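Local coordinates for protein homoserine dehydrogenase (Staphylococcus aureus M1064, PDB 4PG7) that catalyses the NAD(P)-dependent interconversion of aspartate semialdehyde and homoserine in the aspartate pathway of amino-acid biosynthesis, at residues Phe377-Asn382 with Ser424-Leu429; Ala397-His402 with Val420-Ser425; Ala27-Gly32 with His61-Asp66. All blocks are in the same frame, centred on the assembly; numbering follows the deposited sequence.

How the interactions relate
Interaction 3 comes first along the chain and lies in the nucleotide-binding domain, where strands 22-29 and 55-63 are neighbours in a parallel sheet. Interactions 1 and 2 follow much later, both in the C-terminal domain, and their second segments overlap at S424-S425. Their centres are about 10 Å apart and they touch: P426 meets L399, L429 meets P400, and F377 meets L422. Both reach one sheet, in which strands 375-382 and 414-422 are neighbours. Interaction 3 lies across the chain's centre, its centre about 52 Å from that of interaction 1 and about 56 Å from that of interaction 2, which places the probable cofactor-binding domain and the ACT-type domain on opposite sides of the chain's centre.

Interaction 1 (Phe377-Asn382 with Ser424-Leu429); sequences FFVVVN and SSPEEL
The ring of F377 packs against the turn that leads into helix 427-432, with S425 and P426 over one of its faces. S425 CA stands 3.8 Å from the ring centroid, and P426 CD covers the same face at 4.2 Å; both are CH-pi contacts, each displaced toward the rim of the ring. The far end of the ring comes close to the main chain, with F377 CZ 3.4 Å from S425 N. With CG beside the backbone N and anti to the carbonyl carbon (chi1 -60°), the phenyl group leans toward this turn. Two residues along the strand, V379 points the same way and sets its CG2 4.1 Å from P426 CG, so the proline ring bridges the two strand side chains.

The turn has its own brace. S425 OG accepts from E427 N at 3.2 Å in an ST turn spanning P426, the N-cap residue of the helix. On the other side of the contact, strand 375-382 is held by backbone hydrogen bonds between F377 and I419 and between V379 and A417, while P426 also packs on L399 and I419. The turn that leads into helix 427-432 is thereby packed on the sheet of the C-terminal domain, an ACT-type fold. The joint between the segments is made by van der Waals and CH-pi contacts, so it should depend on close fit rather than on polar pairing.

Interaction 2 (Ala397-His402 with Val420-Ser425); sequences AILPFH and VGLESS
H402 and L422 meet where the chain leaves helix 388-398 to start strand 404-411, beside the end of strand 414-422 in the ACT-type fold of the C-terminal domain. The main approach is made by one branch of the leucine: L422 CD2 sits among H402 CB at 3.8 Å, P400 CG at 3.9 Å and the carbonyl oxygen of F401. The proline ring and the leucine side chain lie crosswise, at about a right angle. L399 CD2 is a loose neighbour of the leucine tip, 4.5 Å from L422 CD1. Beyond the two segments CD1 packs on F377, which ties this corner to strand 375-382.

G421 and L422 together face S375 in a G1 beta bulge, and the chain turns a corner at the glycine, whose backbone angles, with positive phi, are ones that call for glycine. G421 O accepts a CA-H...O contact from H402 CA at 3.4 Å, while V420 O approaches H402 CB at 3.5 Å.

The imidazole of H402 is kept in place from within its own segment. Its first torsion (chi1 57°) puts CG between the backbone N and the carbonyl carbon, folding the ring back along the loop so that L399 CD1 lies over one face. At the ring's edge, ND1 donates to P400 O at 2.8 Å, an almost straight bond (170°) lying in both the carbonyl plane and, to within 6°, the imidazole plane.

Interaction 3 (Ala27-Gly32 with His61-Asp66); sequences ALLGLG and HILVRD
H61 carries the one aromatic ring of the contact and meets A27 through its CB, 4.1 Å from A27 CB. The imidazole itself is occupied beyond the two segments: NE2 bonds to D90 OD2, ND1 to H79 ND1, and the H79 ring meets it with planes at about 70°. A27, L29, H61 and L63 all share this side of the sheet, and I87 of helix 84-88 touches each of them. L29 CG lies beside the backbone N and anti to the carbonyl carbon (chi1 -53°), a setting from which L29 CD2 meets L63 CB at 3.8 Å, the two leucines meeting obliquely. L28 and I62 stand on the opposite face, where L28 packs on V39 of helix 33-53 and I62 on Y78.

Segments 27-29 and 61-63 run parallel, and their full strands, 22-29 and 55-63, are joined through helix 33-53 in the beta-alpha-beta unit that opens a Rossmann-type nucleotide-binding domain. Their main-chain ladder alternates: L28 N donates to H61 O at 2.9 Å, L63 N to L28 O at 2.8 Å, and G30 N to L63 O at 2.9 Å. The last bond is more bent (142°), where the chain leaves the strand at G30.

G30 and G32 belong to a GxGxxG pattern consistent with a dinucleotide-binding loop. The backbone angles of G30, with positive phi, are ones that call for glycine. Next to it, L31 points toward the second segment: its CG packs on I62 CG2 at 3.8 Å, and its CB on V64 CG1 at 4.0 Å.

Interaction 1 (Phe377-Asn382 with Ser424-Leu429)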
ATOM      1  N   PHE A 377      24.137   8.300  10.662  1.00 25.31           N
ATOM      2  CA  PHE A 377      25.081   8.440   9.541  1.00 24.74           C
ATOM      3  C   PHE A 377      26.022   7.269   9.433  1.00 23.67           C
ATOM      4  O   PHE A 377      26.437   6.702  10.444  1.00 24.04           O
ATOM      5  CB  PHE A 377      25.875   9.719   9.726  1.00 24.62           C
ATOM      6  CG  PHE A 377      25.026  10.957   9.761  1.00 25.66           C
ATOM      7  CD1 PHE A 377      24.733  11.636   8.587  1.00 26.55           C
ATOM      8  CD2 PHE A 377      24.516  11.449  10.977  1.00 26.88           C
ATOM      9  CE1 PHE A 377      23.945  12.789   8.618  1.00 28.18           C
ATOM     10  CE2 PHE A 377      23.739  12.600  11.013  1.00 27.41           C
ATOM     11  CZ  PHE A 377      23.456  13.266   9.831  1.00 27.86           C
ATOM     12  N   PHE A 378      26.409   6.978   8.195  1.00 23.73           N
ATOM     13  CA  PHE A 378      27.424   5.986   7.872  1.00 25.16           C
ATOM     14  C   PHE A 378      28.582   6.762   7.272  1.00 24.22           C
ATOM     15  O   PHE A 378      28.425   7.400   6.254  1.00 23.83           O
ATOM     16  CB  PHE A 378      26.862   5.021   6.831  1.00 25.76           C
ATOM     17  CG  PHE A 378      27.860   4.063   6.229  1.00 26.01           C
ATOM     18  CD1 PHE A 378      28.320   2.976   6.935  1.00 27.57           C
ATOM     19  CD2 PHE A 378      28.234   4.180   4.903  1.00 28.25           C
ATOM     20  CE1 PHE A 378      29.186   2.047   6.348  1.00 29.05           C
ATOM     21  CE2 PHE A 378      29.091   3.260   4.316  1.00 28.04           C
ATOM     22  CZ  PHE A 378      29.559   2.183   5.041  1.00 27.43           C
ATOM     23  N   VAL A 379      29.726   6.716   7.927  1.00 24.35           N
ATOM     24  CA  VAL A 379      30.858   7.557   7.576  1.00 24.40           C
ATOM     25  C   VAL A 379      32.036   6.660   7.205  1.00 25.59           C
ATOM     26  O   VAL A 379      32.418   5.804   7.993  1.00 27.28           O
ATOM     27  CB  VAL A 379      31.289   8.439   8.764  1.00 25.20           C
ATOM     28  CG1 VAL A 379      32.446   9.336   8.338  1.00 26.09           C
ATOM     29  CG2 VAL A 379      30.132   9.286   9.270  1.00 25.83           C
ATOM     30  N   VAL A 380      32.611   6.870   6.024  1.00 25.30           N
ATOM     31  CA  VAL A 380      33.789   6.126   5.565  1.00 25.87           C
ATOM     32  C   VAL A 380      35.007   7.038   5.556  1.00 25.52           C
ATOM     33  O   VAL A 380      34.960   8.125   4.961  1.00 25.98           O
ATOM     34  CB  VAL A 380      33.588   5.615   4.141  1.00 27.16           C
ATOM     35  CG1 VAL A 380      34.793   4.801   3.695  1.00 28.48           C
ATOM     36  CG2 VAL A 380      32.329   4.770   4.064  1.00 27.87           C
ATOM     37  N   VAL A 381      36.052   6.619   6.254  1.00 26.16           N
ATOM     38  CA  VAL A 381      37.295   7.374   6.357  1.00 28.61           C
ATOM     39  C   VAL A 381      38.434   6.540   5.765  1.00 30.48           C
ATOM     40  O   VAL A 381      38.517   5.329   6.023  1.00 30.18           O
ATOM     41  CB  VAL A 381      37.643   7.778   7.809  1.00 29.21           C
ATOM     42  CG1 VAL A 381      36.547   8.664   8.379  1.00 28.36           C
ATOM     43  CG2 VAL A 381      37.818   6.553   8.688  1.00 31.66           C
ATOM     44  N   ASN A 382      39.301   7.190   4.996  1.00 30.69           N
ATOM     45  CA  ASN A 382      40.468   6.532   4.404  1.00 33.11           C
ATOM     46  C   ASN A 382      41.792   7.081   4.948  1.00 33.08           C
ATOM     47  O   ASN A 382      41.814   8.095   5.636  1.00 31.77           O
ATOM     48  CB  ASN A 382      40.530   6.714   2.883  1.00 35.03           C
ATOM     49  CG  ASN A 382      39.208   6.534   2.181  1.00 36.59           C
ATOM     50  OD1 ASN A 382      38.792   7.374   1.373  1.00 41.45           O
ATOM     51  ND2 ASN A 382      38.581   5.411   2.411  1.00 37.74           N
ATOM     52  N   SER A 424      23.320  16.568  13.489  1.00 44.00           N
ATOM     53  CA  SER A 424      23.735  16.808  12.104  1.00 44.87           C
ATOM     54  C   SER A 424      24.954  15.983  11.709  1.00 38.83           C
ATOM     55  O   SER A 424      25.553  15.309  12.542  1.00 37.41           O
ATOM     56  CB  SER A 424      24.027  18.298  11.919  1.00 47.88           C
ATOM     57  OG  SER A 424      24.755  18.766  13.029  1.00 51.22           O
ATOM     58  N   SER A 425      25.289  16.019  10.424  1.00 38.56           N
ATOM     59  CA  SER A 425      26.430  15.269   9.898  1.00 38.49           C
ATOM     60  C   SER A 425      27.702  15.599  10.666  1.00 36.14           C
ATOM     61  O   SER A 425      28.010  16.757  10.872  1.00 36.88           O
ATOM     62  CB  SER A 425      26.639  15.534   8.415  1.00 39.43           C
ATOM     63  OG  SER A 425      27.757  14.800   7.913  1.00 37.27           O
ATOM     64  N   PRO A 426      28.435  14.563  11.113  1.00 32.90           N
ATOM     65  CA  PRO A 426      29.733  14.770  11.719  1.00 32.58           C
ATOM     66  C   PRO A 426      30.878  14.921  10.711  1.00 30.63           C
ATOM     67  O   PRO A 426      32.047  14.859  11.106  1.00 30.17           O
ATOM     68  CB  PRO A 426      29.929  13.478  12.513  1.00 31.09           C
ATOM     69  CG  PRO A 426      29.296  12.463  11.657  1.00 31.14           C
ATOM     70  CD  PRO A 426      28.104  13.132  11.047  1.00 32.01           C
ATOM     71  N   GLU A 427      30.567  15.066   9.430  1.00 30.93           N
ATOM     72  CA  GLU A 427      31.601  15.084   8.396  1.00 32.53           C
ATOM     73  C   GLU A 427      32.639  16.203   8.606  1.00 31.45           C
ATOM     74  O   GLU A 427      33.831  15.951   8.534  1.00 30.42           O
ATOM     75  CB  GLU A 427      30.983  15.175   6.987  1.00 34.24           C
ATOM     76  CG  GLU A 427      32.005  15.429   5.892  1.00 36.74           C
ATOM     77  CD  GLU A 427      31.515  15.110   4.487  1.00 40.08           C
ATOM     78  OE1 GLU A 427      30.318  14.805   4.292  1.00 42.48           O
ATOM     79  OE2 GLU A 427      32.367  15.157   3.565  1.00 42.59           O
ATOM     80  N   GLU A 428      32.189  17.423   8.835  1.00 32.26           N
ATOM     81  CA  GLU A 428      33.116  18.551   8.993  1.00 35.47           C
ATOM     82  C   GLU A 428      33.964  18.380  10.224  1.00 33.81           C
ATOM     83  O   GLU A 428      35.157  18.629  10.217  1.00 33.27           O
ATOM     84  CB  GLU A 428      32.339  19.859   9.121  1.00 41.31           C
ATOM     85  CG  GLU A 428      31.698  20.317   7.812  1.00 46.55           C
ATOM     86  CD  GLU A 428      31.360  21.799   7.811  1.00 55.70           C
ATOM     87  OE1 GLU A 428      30.829  22.258   6.773  1.00 63.95           O
ATOM     88  OE2 GLU A 428      31.611  22.508   8.829  1.00 59.30           O
ATOM     89  N   LEU A 429      33.318  17.944  11.289  1.00 31.11           N
ATOM     90  CA  LEU A 429      33.984  17.714  12.528  1.00 31.53           C
ATOM     91  C   LEU A 429      35.112  16.666  12.385  1.00 28.67           C
ATOM     92  O   LEU A 429      36.243  16.870  12.835  1.00 27.58           O
ATOM     93  CB  LEU A 429      32.943  17.264  13.556  1.00 32.09           C
ATOM     94  CG  LEU A 429      33.492  16.776  14.877  1.00 33.54           C
ATOM     95  CD1 LEU A 429      34.137  17.930  15.633  1.00 34.96           C
ATOM     96  CD2 LEU A 429      32.348  16.181  15.687  1.00 35.46           C
TER

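Interaction 2 (Ala397-His402 with Val420-Ser425)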
ATOM      1  N   ALA A 397      35.613  10.322  21.637  1.00 33.15           N
ATOM      2  CA  ALA A 397      36.068  11.560  22.249  1.00 34.03           C
ATOM      3  C   ALA A 397      35.597  12.783  21.486  1.00 33.87           C
ATOM      4  O   ALA A 397      35.287  13.810  22.086  1.00 35.02           O
ATOM      5  CB  ALA A 397      37.584  11.573  22.340  1.00 34.99           C
ATOM      6  N   ILE A 398      35.527  12.697  20.165  1.00 32.15           N
ATOM      7  CA  ILE A 398      35.291  13.922  19.392  1.00 32.02           C
ATOM      8  C   ILE A 398      33.796  14.162  19.091  1.00 30.79           C
ATOM      9  O   ILE A 398      33.376  15.309  18.953  1.00 30.23           O
ATOM     10  CB  ILE A 398      36.142  14.008  18.100  1.00 32.63           C
ATOM     11  CG1 ILE A 398      35.702  12.986  17.069  1.00 33.04           C
ATOM     12  CG2 ILE A 398      37.625  13.839  18.402  1.00 32.36           C
ATOM     13  CD1 ILE A 398      36.153  13.357  15.676  1.00 33.47           C
ATOM     14  N   LEU A 399      32.997  13.106  19.027  1.00 28.92           N
ATOM     15  CA  LEU A 399      31.608  13.252  18.618  1.00 28.90           C
ATOM     16  C   LEU A 399      30.825  13.958  19.708  1.00 29.45           C
ATOM     17  O   LEU A 399      31.093  13.740  20.882  1.00 30.84           O
ATOM     18  CB  LEU A 399      30.971  11.894  18.366  1.00 27.50           C
ATOM     19  CG  LEU A 399      31.384  11.215  17.056  1.00 27.16           C
ATOM     20  CD1 LEU A 399      30.865   9.786  17.047  1.00 26.74           C
ATOM     21  CD2 LEU A 399      30.881  11.988  15.850  1.00 26.80           C
ATOM     22  N   PRO A 400      29.860  14.798  19.327  1.00 30.14           N
ATOM     23  CA  PRO A 400      28.887  15.258  20.346  1.00 32.35           C
ATOM     24  C   PRO A 400      28.012  14.085  20.782  1.00 32.96           C
ATOM     25  O   PRO A 400      28.177  12.958  20.287  1.00 28.78           O
ATOM     26  CB  PRO A 400      28.046  16.307  19.603  1.00 32.95           C
ATOM     27  CG  PRO A 400      28.183  15.963  18.145  1.00 32.14           C
ATOM     28  CD  PRO A 400      29.473  15.183  17.962  1.00 30.18           C
ATOM     29  N   PHE A 401      27.080  14.325  21.699  1.00 35.39           N
ATOM     30  CA  PHE A 401      26.361  13.217  22.295  1.00 36.26           C
ATOM     31  C   PHE A 401      25.545  12.531  21.227  1.00 34.37           C
ATOM     32  O   PHE A 401      25.023  13.176  20.275  1.00 32.23           O
ATOM     33  CB  PHE A 401      25.492  13.646  23.499  1.00 42.31           C
ATOM     34  CG  PHE A 401      24.152  14.207  23.126  1.00 44.02           C
ATOM     35  CD1 PHE A 401      23.019  13.394  23.122  1.00 45.36           C
ATOM     36  CD2 PHE A 401      24.018  15.556  22.812  1.00 46.60           C
ATOM     37  CE1 PHE A 401      21.775  13.924  22.800  1.00 47.89           C
ATOM     38  CE2 PHE A 401      22.778  16.093  22.490  1.00 48.36           C
ATOM     39  CZ  PHE A 401      21.655  15.276  22.483  1.00 49.37           C
ATOM     40  N   HIS A 402      25.489  11.216  21.372  1.00 33.06           N
ATOM     41  CA  HIS A 402      24.783  10.385  20.436  1.00 34.86           C
ATOM     42  C   HIS A 402      24.309   9.093  21.122  1.00 34.91           C
ATOM     43  O   HIS A 402      24.690   8.801  22.242  1.00 38.50           O
ATOM     44  CB  HIS A 402      25.707  10.071  19.243  1.00 32.14           C
ATOM     45  CG  HIS A 402      26.994   9.427  19.640  1.00 31.38           C
ATOM     46  ND1 HIS A 402      28.051  10.133  20.167  1.00 31.42           N
ATOM     47  CD2 HIS A 402      27.374   8.131  19.629  1.00 32.32           C
ATOM     48  CE1 HIS A 402      29.036   9.300  20.448  1.00 33.54           C
ATOM     49  NE2 HIS A 402      28.654   8.078  20.125  1.00 32.48           N
ATOM     50  N   VAL A 420      24.453   6.610  15.504  1.00 28.97           N
ATOM     51  CA  VAL A 420      23.018   6.795  15.640  1.00 32.05           C
ATOM     52  C   VAL A 420      22.759   7.920  16.624  1.00 30.75           C
ATOM     53  O   VAL A 420      23.346   7.945  17.696  1.00 30.05           O
ATOM     54  CB  VAL A 420      22.350   5.492  16.135  1.00 34.79           C
ATOM     55  CG1 VAL A 420      20.874   5.721  16.487  1.00 37.89           C
ATOM     56  CG2 VAL A 420      22.481   4.404  15.091  1.00 35.18           C
ATOM     57  N   GLY A 421      21.908   8.869  16.239  1.00 31.95           N
ATOM     58  CA  GLY A 421      21.410   9.886  17.173  1.00 34.56           C
ATOM     59  C   GLY A 421      22.198  11.186  17.246  1.00 35.47           C
ATOM     60  O   GLY A 421      22.407  11.710  18.319  1.00 39.62           O
ATOM     61  N   LEU A 422      22.654  11.698  16.115  1.00 33.77           N
ATOM     62  CA  LEU A 422      23.285  13.006  16.049  1.00 35.80           C
ATOM     63  C   LEU A 422      22.276  14.010  15.564  1.00 37.33           C
ATOM     64  O   LEU A 422      21.310  13.627  14.926  1.00 35.79           O
ATOM     65  CB  LEU A 422      24.470  12.988  15.067  1.00 31.90           C
ATOM     66  CG  LEU A 422      25.671  12.166  15.499  1.00 31.82           C
ATOM     67  CD1 LEU A 422      26.668  12.000  14.354  1.00 31.06           C
ATOM     68  CD2 LEU A 422      26.362  12.799  16.701  1.00 31.86           C
ATOM     69  N   GLU A 423      22.549  15.294  15.797  1.00 40.87           N
ATOM     70  CA  GLU A 423      21.699  16.378  15.301  1.00 45.23           C
ATOM     71  C   GLU A 423      22.050  16.716  13.860  1.00 46.16           C
ATOM     72  O   GLU A 423      21.179  17.095  13.072  1.00 47.85           O
ATOM     73  CB  GLU A 423      21.833  17.636  16.198  1.00 49.60           C
ATOM     74  CG  GLU A 423      20.573  18.494  16.271  1.00 54.28           C
ATOM     75  N   SER A 424      23.320  16.568  13.489  1.00 44.00           N
ATOM     76  CA  SER A 424      23.735  16.808  12.104  1.00 44.87           C
ATOM     77  C   SER A 424      24.954  15.983  11.709  1.00 38.83           C
ATOM     78  O   SER A 424      25.553  15.309  12.542  1.00 37.41           O
ATOM     79  CB  SER A 424      24.027  18.298  11.919  1.00 47.88           C
ATOM     80  OG  SER A 424      24.755  18.766  13.029  1.00 51.22           O
ATOM     81  N   SER A 425      25.289  16.019  10.424  1.00 38.56           N
ATOM     82  CA  SER A 425      26.430  15.269   9.898  1.00 38.49           C
ATOM     83  C   SER A 425      27.702  15.599  10.666  1.00 36.14           C
ATOM     84  O   SER A 425      28.010  16.757  10.872  1.00 36.88           O
ATOM     85  CB  SER A 425      26.639  15.534   8.415  1.00 39.43           C
ATOM     86  OG  SER A 425      27.757  14.800   7.913  1.00 37.27           O
TER

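Interaction 3 (Ala27-Gly32 with His61-Asp66)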
ATOM      1  N   ALA A  27     -10.315  15.280 -27.450  1.00 38.41           N
ATOM      2  CA  ALA A  27      -9.108  15.336 -28.251  1.00 38.52           C
ATOM      3  C   ALA A  27      -7.918  14.759 -27.475  1.00 38.58           C
ATOM      4  O   ALA A  27      -7.823  14.907 -26.246  1.00 36.95           O
ATOM      5  CB  ALA A  27      -8.833  16.758 -28.664  1.00 38.75           C
ATOM      6  N   LEU A  28      -7.021  14.105 -28.210  1.00 39.58           N
ATOM      7  CA  LEU A  28      -5.767  13.582 -27.650  1.00 41.83           C
ATOM      8  C   LEU A  28      -4.610  14.431 -28.096  1.00 44.16           C
ATOM      9  O   LEU A  28      -4.511  14.763 -29.281  1.00 45.63           O
ATOM     10  CB  LEU A  28      -5.481  12.179 -28.136  1.00 43.97           C
ATOM     11  CG  LEU A  28      -5.784  11.087 -27.150  1.00 46.32           C
ATOM     12  CD1 LEU A  28      -7.295  10.933 -27.093  1.00 48.57           C
ATOM     13  CD2 LEU A  28      -5.074   9.805 -27.569  1.00 47.55           C
ATOM     14  N   LEU A  29      -3.763  14.828 -27.147  1.00 43.67           N
ATOM     15  CA  LEU A  29      -2.546  15.539 -27.484  1.00 44.99           C
ATOM     16  C   LEU A  29      -1.421  14.530 -27.350  1.00 47.34           C
ATOM     17  O   LEU A  29      -1.009  14.207 -26.228  1.00 46.46           O
ATOM     18  CB  LEU A  29      -2.335  16.750 -26.570  1.00 44.85           C
ATOM     19  CG  LEU A  29      -3.475  17.758 -26.453  1.00 46.04           C
ATOM     20  CD1 LEU A  29      -3.077  18.866 -25.502  1.00 46.94           C
ATOM     21  CD2 LEU A  29      -3.830  18.342 -27.817  1.00 47.62           C
ATOM     22  N   GLY A  30      -0.958  14.016 -28.489  1.00 47.10           N
ATOM     23  CA  GLY A  30       0.108  13.012 -28.529  1.00 48.20           C
ATOM     24  C   GLY A  30      -0.405  11.616 -28.836  1.00 48.02           C
ATOM     25  O   GLY A  30      -1.517  11.258 -28.467  1.00 48.29           O
ATOM     26  N   LEU A  31       0.410  10.833 -29.534  1.00 48.74           N
ATOM     27  CA  LEU A  31       0.025   9.489 -29.923  1.00 53.03           C
ATOM     28  C   LEU A  31       1.242   8.548 -29.881  1.00 56.00           C
ATOM     29  O   LEU A  31       1.559   7.874 -30.858  1.00 63.75           O
ATOM     30  CB  LEU A  31      -0.619   9.519 -31.324  1.00 54.61           C
ATOM     31  CG  LEU A  31      -1.820   8.661 -31.689  1.00 54.01           C
ATOM     32  CD1 LEU A  31      -1.725   8.172 -33.138  1.00 53.64           C
ATOM     33  CD2 LEU A  31      -2.050   7.531 -30.733  1.00 52.79           C
ATOM     34  N   GLY A  32       1.929   8.504 -28.747  1.00 56.58           N
ATOM     35  CA  GLY A  32       3.025   7.540 -28.570  1.00 54.25           C
ATOM     36  C   GLY A  32       2.448   6.212 -28.133  1.00 51.95           C
ATOM     37  O   GLY A  32       1.327   5.867 -28.520  1.00 50.72           O
ATOM     38  N   HIS A  61     -10.170  14.745 -32.480  1.00 39.98           N
ATOM     39  CA  HIS A  61      -8.866  15.195 -32.963  1.00 39.43           C
ATOM     40  C   HIS A  61      -7.755  14.454 -32.212  1.00 37.98           C
ATOM     41  O   HIS A  61      -7.866  14.194 -31.014  1.00 36.80           O
ATOM     42  CB  HIS A  61      -8.647  16.703 -32.722  1.00 40.69           C
ATOM     43  CG  HIS A  61      -9.725  17.594 -33.265  1.00 42.05           C
ATOM     44  ND1 HIS A  61      -9.821  17.921 -34.598  1.00 44.58           N
ATOM     45  CD2 HIS A  61     -10.724  18.263 -32.647  1.00 42.44           C
ATOM     46  CE1 HIS A  61     -10.857  18.720 -34.789  1.00 44.55           C
ATOM     47  NE2 HIS A  61     -11.424  18.942 -33.616  1.00 44.17           N
ATOM     48  N   ILE A  62      -6.678  14.153 -32.920  1.00 37.70           N
ATOM     49  CA  ILE A  62      -5.452  13.716 -32.301  1.00 37.69           C
ATOM     50  C   ILE A  62      -4.322  14.610 -32.777  1.00 38.23           C
ATOM     51  O   ILE A  62      -4.065  14.708 -33.970  1.00 39.52           O
ATOM     52  CB  ILE A  62      -5.144  12.236 -32.603  1.00 37.68           C
ATOM     53  CG1 ILE A  62      -6.315  11.350 -32.148  1.00 37.49           C
ATOM     54  CG2 ILE A  62      -3.881  11.811 -31.864  1.00 37.40           C
ATOM     55  CD1 ILE A  62      -6.192   9.875 -32.513  1.00 37.33           C
ATOM     56  N   LEU A  63      -3.680  15.304 -31.847  1.00 39.16           N
ATOM     57  CA  LEU A  63      -2.493  16.085 -32.167  1.00 41.33           C
ATOM     58  C   LEU A  63      -1.291  15.149 -32.254  1.00 42.45           C
ATOM     59  O   LEU A  63      -1.007  14.390 -31.315  1.00 39.29           O
ATOM     60  CB  LEU A  63      -2.235  17.171 -31.114  1.00 41.66           C
ATOM     61  CG  LEU A  63      -1.041  18.112 -31.356  1.00 42.95           C
ATOM     62  CD1 LEU A  63      -1.333  19.092 -32.485  1.00 45.36           C
ATOM     63  CD2 LEU A  63      -0.694  18.891 -30.093  1.00 43.65           C
ATOM     64  N   VAL A  64      -0.592  15.211 -33.378  1.00 45.56           N
ATOM     65  CA  VAL A  64       0.667  14.491 -33.556  1.00 48.07           C
ATOM     66  C   VAL A  64       1.730  15.467 -34.042  1.00 50.87           C
ATOM     67  O   VAL A  64       1.406  16.514 -34.620  1.00 51.89           O
ATOM     68  CB  VAL A  64       0.540  13.322 -34.557  1.00 48.64           C
ATOM     69  CG1 VAL A  64      -0.546  12.352 -34.112  1.00 48.66           C
ATOM     70  CG2 VAL A  64       0.248  13.816 -35.967  1.00 49.98           C
ATOM     71  N   ARG A  65       2.991  15.128 -33.788  1.00 53.27           N
ATOM     72  CA  ARG A  65       4.130  15.922 -34.276  1.00 56.66           C
ATOM     73  C   ARG A  65       4.251  15.830 -35.790  1.00 57.82           C
ATOM     74  O   ARG A  65       4.507  16.833 -36.456  1.00 60.24           O
ATOM     75  CB  ARG A  65       5.444  15.461 -33.623  1.00 56.27           C
ATOM     76  N   ASP A  66       4.048  14.627 -36.328  1.00 60.04           N
ATOM     77  CA  ASP A  66       4.202  14.373 -37.765  1.00 63.22           C
ATOM     78  C   ASP A  66       3.106  13.437 -38.287  1.00 62.26           C
ATOM     79  O   ASP A  66       3.115  12.231 -38.010  1.00 59.53           O
ATOM     80  CB  ASP A  66       5.580  13.771 -38.029  1.00 67.54           C
ATOM     81  CG  ASP A  66       5.843  13.543 -39.494  1.00 70.23           C
ATOM     82  OD1 ASP A  66       5.777  14.512 -40.272  1.00 79.48           O
ATOM     83  OD2 ASP A  66       6.129  12.395 -39.872  1.00 75.66           O
TER